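Local coordinates for protein purine nucleoside phosphorylase (Thermus thermophilus, PDB 1ODK) that probably catalyses the reversible, phosphate-dependent cleavage of purine nucleosides to the free base and ribose 1-phosphate, working as a hexamer, at residues B[18-21]-B[25-28]; B[117-122]-B[190-195]. All coordinates share one frame; numbering follows the deposited sequence.

Interaction 1: residues B[18-21]-B[25-28]; sequences LLPG and RAEW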
loop_
_atom_site.group_PDB
_atom_site.type_symbol
_atom_site.label_atom_id
_atom_site.label_comp_id
_atom_site.label_asym_id
_atom_site.label_seq_id
_atom_site.Cartn_x
_atom_site.Cartn_y
_atom_site.Cartn_z
ATOM N N LEU B 18 24.359 -26.371 2.243
ATOM C CA LEU B 18 22.981 -26.780 1.975
ATOM C C LEU B 18 22.176 -26.205 3.143
ATOM O O LEU B 18 22.645 -26.214 4.285
ATOM C CB LEU B 18 22.821 -28.304 1.947
ATOM C CG LEU B 18 23.511 -29.118 0.846
ATOM C CD1 LEU B 18 22.796 -30.462 0.711
ATOM C CD2 LEU B 18 23.482 -28.378 -0.477
ATOM N N LEU B 19 20.973 -25.713 2.855
ATOM C CA LEU B 19 20.127 -25.107 3.874
ATOM C C LEU B 19 18.783 -25.792 4.112
ATOM O O LEU B 19 17.759 -25.357 3.581
ATOM C CB LEU B 19 19.857 -23.637 3.516
ATOM C CG LEU B 19 21.061 -22.698 3.396
ATOM C CD1 LEU B 19 20.619 -21.332 2.885
ATOM C CD2 LEU B 19 21.734 -22.564 4.751
ATOM N N PRO B 20 18.762 -26.883 4.892
ATOM C CA PRO B 20 17.454 -27.505 5.118
ATOM C C PRO B 20 16.763 -26.683 6.211
ATOM O O PRO B 20 17.429 -25.962 6.946
ATOM C CB PRO B 20 17.814 -28.915 5.579
ATOM C CG PRO B 20 19.129 -28.711 6.296
ATOM C CD PRO B 20 19.858 -27.727 5.404
ATOM N N GLY B 21 15.441 -26.766 6.314
ATOM C CA GLY B 21 14.761 -25.999 7.349
ATOM C C GLY B 21 14.711 -26.757 8.667
ATOM O O GLY B 21 14.800 -26.180 9.752
ATOM N N ARG B 25 16.635 -33.025 9.645
ATOM C CA ARG B 25 16.990 -33.311 8.263
ATOM C C ARG B 25 18.459 -32.950 8.036
ATOM O O ARG B 25 19.177 -33.648 7.317
ATOM C CB ARG B 25 16.084 -32.515 7.321
ATOM C CG ARG B 25 16.323 -32.754 5.841
ATOM C CD ARG B 25 15.088 -32.339 5.060
ATOM N NE ARG B 25 13.957 -33.211 5.372
ATOM C CZ ARG B 25 12.693 -32.807 5.456
ATOM N NH1 ARG B 25 12.384 -31.531 5.256
ATOM N NH2 ARG B 25 11.735 -33.684 5.738
ATOM N N ALA B 26 18.903 -31.859 8.654
ATOM C CA ALA B 26 20.296 -31.441 8.525
ATOM C C ALA B 26 21.195 -32.566 9.034
ATOM O O ALA B 26 22.184 -32.928 8.391
ATOM C CB ALA B 26 20.546 -30.175 9.333
ATOM N N GLU B 27 20.847 -33.111 10.196
ATOM C CA GLU B 27 21.618 -34.197 10.798
ATOM C C GLU B 27 21.654 -35.412 9.875
ATOM O O GLU B 27 22.710 -36.007 9.658
ATOM C CB GLU B 27 21.007 -34.593 12.143
ATOM C CG GLU B 27 21.690 -35.773 12.811
ATOM C CD GLU B 27 21.061 -36.118 14.144
ATOM O OE1 GLU B 27 19.841 -36.387 14.180
ATOM O OE2 GLU B 27 21.789 -36.115 15.158
ATOM N N TRP B 28 20.495 -35.773 9.333
ATOM C CA TRP B 28 20.394 -36.915 8.432
ATOM C C TRP B 28 21.268 -36.726 7.192
ATOM O O TRP B 28 21.938 -37.659 6.742
ATOM C CB TRP B 28 18.942 -37.122 8.000
ATOM C CG TRP B 28 18.785 -38.213 7.001
ATOM C CD1 TRP B 28 18.764 -39.554 7.246
ATOM C CD2 TRP B 28 18.673 -38.060 5.580
ATOM N NE1 TRP B 28 18.645 -40.249 6.062
ATOM C CE2 TRP B 28 18.588 -39.354 5.025
ATOM C CE3 TRP B 28 18.639 -36.951 4.723
ATOM C CZ2 TRP B 28 18.469 -39.574 3.648
ATOM C CZ3 TRP B 28 18.519 -37.169 3.353
ATOM C CH2 TRP B 28 18.436 -38.472 2.831
HETATM O O HOH W 1 13.851 -29.308 5.379
#
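Pro20 meets Arg25 and Ala26 where a central strand hands over to a helix. This is the first beta-loop-alpha turn of the phosphorylase fold. A short loop follows strand 16-20, and helix 23-33 folds back over the strand. A glycine and an arginine placed like Gly21 and Arg25 recall the phosphate-binding loop of hexameric relatives, so this turn probably borders the phosphate site here too.

The direct contacts are apolar. The proline ring faces the first turn of the helix and touches two successive residues. Its CG rests against Ala26, 3.7 Å from the methyl CB and equally far from CA. The small alanine thus lets the ring come close to the helix backbone. The next ring atom, Pro20 CB, lies 4.1 Å from CG of Arg25, so the arginine adds only the start of its aliphatic chain. Val60 of strand 56-61 touches both Pro20 and Ala26, and Val88 of strand 84-93 also packs on the proline. Together they bury the ring between helix and sheet.

The polar contact is indirect. No hydrogen bond joins the two segments, but one water links them. The Arg25 chain leaves with CG anti to the backbone N (chi1 -178°) and bends at chi3 (-66°). The guanidinium then lies beside the loop that follows the strand. The Arg25 side chain also touches Val221 of helix 214-233 and Thr90 of strand 84-93. The water accepts from both sides. Its oxygen is 3.1 Å from the backbone N of Gly21 and 2.7 Å from NH1 of Arg25, and the two donors approach almost in line, about 165° apart at the water.

Interaction 2: residues B[117-122]-B[190-195]; sequences RQYLEG and RMRGVR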
loop_
_atom_site.group_PDB
_atom_site.type_symbol
_atom_site.label_atom_id
_atom_site.label_comp_id
_atom_site.label_asym_id
_atom_site.label_seq_id
_atom_site.Cartn_x
_atom_site.Cartn_y
_atom_site.Cartn_z
ATOM N N ARG B 117 10.163 -7.718 2.281
ATOM C CA ARG B 117 9.490 -6.422 2.292
ATOM C C ARG B 117 10.242 -5.406 3.148
ATOM O O ARG B 117 10.408 -4.253 2.749
ATOM C CB ARG B 117 8.057 -6.567 2.817
ATOM C CG ARG B 117 7.257 -5.264 2.798
ATOM C CD ARG B 117 5.919 -5.442 3.491
ATOM N NE ARG B 117 5.211 -4.176 3.646
ATOM C CZ ARG B 117 4.663 -3.502 2.643
ATOM N NH1 ARG B 117 4.734 -3.978 1.408
ATOM N NH2 ARG B 117 4.049 -2.351 2.876
ATOM N N GLN B 118 10.698 -5.833 4.322
ATOM C CA GLN B 118 11.437 -4.932 5.202
ATOM C C GLN B 118 12.767 -4.523 4.573
ATOM O O GLN B 118 13.112 -3.341 4.562
ATOM C CB GLN B 118 11.682 -5.589 6.567
ATOM C CG GLN B 118 12.096 -4.604 7.649
ATOM C CD GLN B 118 12.285 -5.260 9.004
ATOM O OE1 GLN B 118 11.541 -6.169 9.378
ATOM N NE2 GLN B 118 13.276 -4.789 9.755
ATOM N N TYR B 119 13.516 -5.493 4.050
ATOM C CA TYR B 119 14.799 -5.198 3.409
ATOM C C TYR B 119 14.607 -4.252 2.219
ATOM O O TYR B 119 15.418 -3.354 1.990
ATOM C CB TYR B 119 15.466 -6.482 2.898
ATOM C CG TYR B 119 16.252 -7.267 3.928
ATOM C CD1 TYR B 119 15.831 -8.535 4.344
ATOM C CD2 TYR B 119 17.454 -6.773 4.434
ATOM C CE1 TYR B 119 16.601 -9.293 5.236
ATOM C CE2 TYR B 119 18.229 -7.520 5.323
ATOM C CZ TYR B 119 17.802 -8.777 5.715
ATOM O OH TYR B 119 18.598 -9.527 6.548
ATOM N N LEU B 120 13.527 -4.468 1.472
ATOM C CA LEU B 120 13.218 -3.672 0.283
ATOM C C LEU B 120 12.432 -2.400 0.578
ATOM O O LEU B 120 12.163 -1.610 -0.330
ATOM C CB LEU B 120 12.421 -4.519 -0.712
ATOM C CG LEU B 120 13.114 -5.706 -1.390
ATOM C CD1 LEU B 120 12.055 -6.650 -1.940
ATOM C CD2 LEU B 120 14.044 -5.209 -2.505
ATOM N N GLU B 121 12.065 -2.205 1.840
ATOM C CA GLU B 121 11.293 -1.036 2.233
ATOM C C GLU B 121 9.985 -0.986 1.445
ATOM O O GLU B 121 9.547 0.083 1.013
ATOM C CB GLU B 121 12.102 0.245 1.998
ATOM C CG GLU B 121 13.428 0.262 2.744
ATOM C CD GLU B 121 14.112 1.621 2.723
ATOM O OE1 GLU B 121 14.326 2.175 1.623
ATOM O OE2 GLU B 121 14.444 2.132 3.812
ATOM N N GLY B 122 9.380 -2.157 1.246
ATOM C CA GLY B 122 8.117 -2.240 0.535
ATOM C C GLY B 122 8.141 -2.115 -0.980
ATOM O O GLY B 122 7.085 -2.137 -1.616
ATOM N N ARG B 190 21.657 -11.691 -3.802
ATOM C CA ARG B 190 22.017 -10.529 -4.607
ATOM C C ARG B 190 22.593 -9.395 -3.750
ATOM O O ARG B 190 23.609 -8.792 -4.104
ATOM C CB ARG B 190 20.801 -10.029 -5.397
ATOM C CG ARG B 190 20.376 -10.942 -6.554
ATOM C CD ARG B 190 21.542 -11.189 -7.510
ATOM N NE ARG B 190 21.116 -11.396 -8.891
ATOM C CZ ARG B 190 20.565 -12.513 -9.357
ATOM N NH1 ARG B 190 20.368 -13.550 -8.552
ATOM N NH2 ARG B 190 20.209 -12.593 -10.636
ATOM N N MET B 191 21.959 -9.115 -2.616
ATOM C CA MET B 191 22.425 -8.043 -1.735
ATOM C C MET B 191 23.831 -8.272 -1.188
ATOM O O MET B 191 24.634 -7.337 -1.091
ATOM C CB MET B 191 21.475 -7.874 -0.542
ATOM C CG MET B 191 20.090 -7.320 -0.870
ATOM S SD MET B 191 19.050 -7.278 0.613
ATOM C CE MET B 191 19.823 -5.957 1.538
ATOM N N ARG B 192 24.123 -9.516 -0.823
ATOM C CA ARG B 192 25.415 -9.848 -0.241
ATOM C C ARG B 192 26.437 -10.373 -1.236
ATOM O O ARG B 192 27.566 -10.687 -0.863
ATOM C CB ARG B 192 25.221 -10.863 0.889
ATOM C CG ARG B 192 24.197 -10.428 1.942
ATOM C CD ARG B 192 24.504 -9.040 2.510
ATOM N NE ARG B 192 23.480 -8.622 3.463
ATOM C CZ ARG B 192 23.061 -7.372 3.625
ATOM N NH1 ARG B 192 22.119 -7.107 4.519
ATOM N NH2 ARG B 192 23.578 -6.386 2.899
ATOM N N GLY B 193 26.038 -10.475 -2.497
ATOM C CA GLY B 193 26.949 -10.948 -3.523
ATOM C C GLY B 193 27.373 -12.403 -3.427
ATOM O O GLY B 193 28.538 -12.725 -3.650
ATOM N N VAL B 194 26.442 -13.287 -3.081
ATOM C CA VAL B 194 26.754 -14.708 -3.001
ATOM C C VAL B 194 25.796 -15.459 -3.921
ATOM O O VAL B 194 24.782 -14.912 -4.347
ATOM C CB VAL B 194 26.652 -15.254 -1.547
ATOM C CG1 VAL B 194 27.794 -14.701 -0.705
ATOM C CG2 VAL B 194 25.314 -14.881 -0.920
ATOM N N ARG B 195 26.125 -16.706 -4.234
ATOM C CA ARG B 195 25.304 -17.507 -5.132
ATOM C C ARG B 195 24.337 -18.400 -4.383
ATOM O O ARG B 195 24.750 -19.219 -3.561
ATOM C CB ARG B 195 26.208 -18.349 -6.026
ATOM C CG ARG B 195 27.170 -17.511 -6.849
ATOM C CD ARG B 195 28.057 -18.373 -7.736
ATOM N NE ARG B 195 28.741 -17.561 -8.737
ATOM C CZ ARG B 195 29.503 -18.052 -9.709
ATOM N NH1 ARG B 195 29.686 -19.364 -9.813
ATOM N NH2 ARG B 195 30.076 -17.232 -10.582
#
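Tyr119 meets Met191 and Arg192 between the C-terminal ends of two helices, 114-120 and 182-192. The backbones stay well apart, with 9.6 Å between CA of Tyr119 and CA of Met191, so long side chains make the whole contact. The methyl end of Met191 does most of the touching. Its CE lies 3.8 Å from CD2 of Tyr119. The sulfur SD is 4.7 Å from the centroid of the Tyr119 ring and 34° off the ring normal, an oblique Met-aromatic contact. A bend at chi3 (71°) brings the methyl group to the CD2 side of the ring.

Arg192 reaches the same side of the tyrosine further out. Its NH1 is 4.0 Å from CE2 of Tyr119. The guanidinium does not stack on the ring, because the two planes are 75° apart.

The polar ends have a common partner in the next shell. OE2 of Glu75 takes the hydrogen bond of the Tyr119 hydroxyl and a salt bridge from NH1 of Arg192. The carboxylate thus ties the phenol and the guanidinium together, and probably offsets the arginine's charge. Leu187 and Leu188 of helix 182-192 also pack on the tyrosine.

Neighbouring subunits close in around the contact. Tyr160 of the second subunit packs on Tyr119, and Tyr173 of the third subunit packs on Met191.

Beyond the touching residues the chain leaves helical geometry at Glu121 and at Gly193, both with positive phi. Gly122 N bonds to Arg117 O at 2.8 Å and Glu121 N to Gln118 O at 3.1 Å. Gly193 plays the matching part in the other helix, although its bond to Arg190 O is weak. The arrangement is a Met-aromatic contact between two helix ends, each closed by a Schellman motif, near subunit interfaces of the hexamer.

Interaction 1 is the more central: its centre lies about 9 Å from that of the chain, against about 17 Å for interaction 2. They sit on opposite sides of the chain's centre, with their own centres about 23 Å apart, and share no helix or strand. The sheet relates them: strand 84-93 pairs with strand 16-20 and with strand 195-205, which follows helix 182-192. Interaction 1 joins neighbours in sequence, by compact apolar groups and a water. Interaction 2 joins distant parts of the chain through long side chains, with sulfur, ring and charge in play, and lies partly buried beside other subunits.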